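Local coordinates for protein putative anti-sigma factor antagonist TM_1081 (Thermotoga maritima, PDB 3F43) that probably acts as an anti-anti-sigma factor of the STAS family, counteracting an anti-sigma factor and so releasing a sigma factor from inhibition, at residues A[42-45]-A[46-50]. Numbering follows the deposited sequence.
Sequences WVFD and EFLNK
Phe47 turns the edge of its ring to the face of Trp42 in a T-shaped stack, the two planes at 87°. Phe47 CE2 lies 3.6 Å from Trp42 CH2. Trp42 reaches this place because CG is anti to its backbone N (chi1 176°), which sends the indole alongside the next turn, toward Glu46 and Phe47. Glu46 CG covers the pyrrole part of the same indole, 3.4 Å from Trp42 NE1. That nitrogen donates to the carbonyl of His11, a residue of the expression tag. With an alanine in place of Trp42, Phe47 would probably lose the face its edge rests on, and Glu46 CG its indole cover. Farther round the helix, Leu48 CD1 sits over the centre of the Phe44 ring, a CH-pi contact of 3.6 Å to the centroid.

The backbone widens into a pi-type turn. Val43 O accepts from both Phe47 N and Leu48 N, and Asn49 N bonds to Phe44 O at 2.8 Å. Buried Trp42, Val43 and Phe47 form the close-packed side. Asp45 and Asn49 lie on the looser side. There Asp45 OD1 and Asn49 ND2 are 4.1 Å apart and joined through one water, while Asp45 OD2 pairs with Lys41.

The contact lies toward the C-terminal part of helix 36-48, in a beta-alpha-beta unit of the STAS domain. Trp42, Val43 and Phe47 pack on strand 22-25, Val43 and Leu48 reach Ile55 of strand 54-58, and Phe44 and Leu48 meet Ser79 of helix 67-83.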
ATOM      1  N   TRP A  42      14.193   1.768  -7.269  1.00 20.23           N
ATOM      2  CA  TRP A  42      15.552   1.266  -7.054  1.00 20.87           C
ATOM      3  C   TRP A  42      15.584  -0.254  -6.785  1.00 20.37           C
ATOM      4  O   TRP A  42      16.358  -0.982  -7.459  1.00 21.81           O
ATOM      5  CB  TRP A  42      16.231   2.063  -5.944  1.00 22.22           C
ATOM      6  CG  TRP A  42      17.611   1.582  -5.558  1.00 20.27           C
ATOM      7  CD1 TRP A  42      18.778   1.791  -6.240  1.00 24.51           C
ATOM      8  CD2 TRP A  42      17.940   0.797  -4.424  1.00 22.42           C
ATOM      9  NE1 TRP A  42      19.825   1.199  -5.583  1.00 25.81           N
ATOM     10  CE2 TRP A  42      19.351   0.597  -4.453  1.00 22.71           C
ATOM     11  CE3 TRP A  42      17.208   0.295  -3.347  1.00 25.49           C
ATOM     12  CZ2 TRP A  42      20.017  -0.128  -3.475  1.00 24.81           C
ATOM     13  CZ3 TRP A  42      17.877  -0.425  -2.375  1.00 27.39           C
ATOM     14  CH2 TRP A  42      19.279  -0.613  -2.446  1.00 25.05           C
ATOM     15  N   VAL A  43      14.678  -0.745  -5.942  1.00 19.89           N
ATOM     16  CA  VAL A  43      14.659  -2.182  -5.646  1.00 20.44           C
ATOM     17  C   VAL A  43      14.299  -2.972  -6.922  1.00 20.13           C
ATOM     18  O   VAL A  43      14.916  -3.994  -7.242  1.00 21.72           O
ATOM     19  CB  VAL A  43      13.695  -2.525  -4.480  1.00 22.47           C
ATOM     20  CG1 VAL A  43      13.508  -4.082  -4.365  1.00 21.62           C
ATOM     21  CG2 VAL A  43      14.193  -1.870  -3.153  1.00 20.01           C
ATOM     22  N   PHE A  44      13.298  -2.498  -7.645  1.00 21.19           N
ATOM     23  CA  PHE A  44      12.927  -3.132  -8.926  1.00 21.19           C
ATOM     24  C   PHE A  44      14.028  -3.036  -9.963  1.00 21.57           C
ATOM     25  O   PHE A  44      14.388  -4.014 -10.619  1.00 23.89           O
ATOM     26  CB  PHE A  44      11.591  -2.608  -9.465  1.00 20.54           C
ATOM     27  CG  PHE A  44      10.394  -3.247  -8.804  1.00 21.01           C
ATOM     28  CD1 PHE A  44       9.987  -2.880  -7.555  1.00 25.16           C
ATOM     29  CD2 PHE A  44       9.677  -4.238  -9.457  1.00 23.74           C
ATOM     30  CE1 PHE A  44       8.877  -3.500  -6.945  1.00 24.61           C
ATOM     31  CE2 PHE A  44       8.583  -4.839  -8.838  1.00 22.90           C
ATOM     32  CZ  PHE A  44       8.183  -4.473  -7.617  1.00 23.04           C
ATOM     33  N   ASP A  45      14.593  -1.850 -10.151  1.00 19.56           N
ATOM     34  CA  ASP A  45      15.617  -1.724 -11.172  1.00 19.93           C
ATOM     35  C   ASP A  45      16.895  -2.497 -10.875  1.00 19.21           C
ATOM     36  O   ASP A  45      17.493  -3.109 -11.794  1.00 20.92           O
ATOM     37  CB  ASP A  45      15.985  -0.270 -11.414  1.00 21.62           C
ATOM     38  CG  ASP A  45      14.913   0.534 -12.103  1.00 23.82           C
ATOM     39  OD1 ASP A  45      13.960  -0.007 -12.695  1.00 25.94           O
ATOM     40  OD2 ASP A  45      15.058   1.766 -12.078  1.00 26.11           O
ATOM     41  N   GLU A  46      17.357  -2.444  -9.627  1.00 21.22           N
ATOM     42  CA  GLU A  46      18.620  -3.064  -9.244  1.00 21.65           C
ATOM     43  C   GLU A  46      18.560  -4.556  -8.964  1.00 20.24           C
ATOM     44  O   GLU A  46      19.533  -5.259  -9.202  1.00 23.13           O
ATOM     45  CB  GLU A  46      19.188  -2.370  -7.993  1.00 24.55           C
ATOM     46  CG  GLU A  46      19.504  -0.924  -8.228  1.00 24.78           C
ATOM     47  CD  GLU A  46      20.606  -0.711  -9.258  1.00 33.74           C
ATOM     48  OE1 GLU A  46      21.612  -1.457  -9.242  1.00 32.45           O
ATOM     49  OE2 GLU A  46      20.467   0.195 -10.096  1.00 36.71           O
ATOM     50  N   PHE A  47      17.434  -5.028  -8.437  1.00 19.50           N
ATOM     51  CA  PHE A  47      17.353  -6.381  -7.952  1.00 20.26           C
ATOM     52  C   PHE A  47      16.257  -7.171  -8.687  1.00 18.02           C
ATOM     53  O   PHE A  47      16.560  -8.124  -9.389  1.00 20.77           O
ATOM     54  CB  PHE A  47      17.198  -6.368  -6.444  1.00 19.92           C
ATOM     55  CG  PHE A  47      18.265  -5.549  -5.755  1.00 21.15           C
ATOM     56  CD1 PHE A  47      19.596  -5.867  -5.920  1.00 21.47           C
ATOM     57  CD2 PHE A  47      17.920  -4.438  -5.010  1.00 20.64           C
ATOM     58  CE1 PHE A  47      20.581  -5.092  -5.344  1.00 21.82           C
ATOM     59  CE2 PHE A  47      18.906  -3.637  -4.440  1.00 20.73           C
ATOM     60  CZ  PHE A  47      20.216  -3.984  -4.596  1.00 18.95           C
ATOM     61  N   LEU A  48      14.995  -6.813  -8.457  1.00 20.28           N
ATOM     62  CA  LEU A  48      13.890  -7.672  -8.902  1.00 21.29           C
ATOM     63  C   LEU A  48      13.900  -7.838 -10.419  1.00 21.93           C
ATOM     64  O   LEU A  48      13.750  -8.947 -10.926  1.00 22.57           O
ATOM     65  CB  LEU A  48      12.540  -7.138  -8.424  1.00 22.68           C
ATOM     66  CG  LEU A  48      12.335  -7.145  -6.918  1.00 21.36           C
ATOM     67  CD1 LEU A  48      11.076  -6.412  -6.441  1.00 24.18           C
ATOM     68  CD2 LEU A  48      12.366  -8.563  -6.345  1.00 24.21           C
ATOM     69  N   ASN A  49      14.107  -6.756 -11.156  1.00 22.91           N
ATOM     70  CA  ASN A  49      14.130  -6.864 -12.617  1.00 22.44           C
ATOM     71  C   ASN A  49      15.385  -7.510 -13.198  1.00 24.69           C
ATOM     72  O   ASN A  49      15.415  -7.845 -14.376  1.00 27.16           O
ATOM     73  CB  ASN A  49      13.849  -5.504 -13.263  1.00 23.41           C
ATOM     74  CG  ASN A  49      12.449  -4.959 -12.934  1.00 25.28           C
ATOM     75  OD1 ASN A  49      11.548  -5.682 -12.478  1.00 32.06           O
ATOM     76  ND2 ASN A  49      12.263  -3.669 -13.172  1.00 35.35           N
ATOM     77  N   LYS A  50      16.390  -7.732 -12.354  1.00 22.34           N
ATOM     78  CA  LYS A  50      17.614  -8.433 -12.716  1.00 25.38           C
ATOM     79  C   LYS A  50      17.622  -9.869 -12.182  1.00 26.62           C
ATOM     80  O   LYS A  50      18.640 -10.542 -12.292  1.00 29.07           O
ATOM     81  CB  LYS A  50      18.843  -7.684 -12.226  1.00 26.17           C
ATOM     82  CG  LYS A  50      18.948  -6.258 -12.745  1.00 23.58           C
ATOM     83  CD  LYS A  50      20.271  -5.624 -12.425  1.00 29.43           C
ATOM     84  CE  LYS A  50      20.464  -4.315 -13.178  1.00 36.18           C
ATOM     85  NZ  LYS A  50      21.721  -3.612 -12.740  1.00 40.49           N
TER
HETATM   86  O   HOH W   1      14.110  -2.138 -14.503  1.00 36.17           O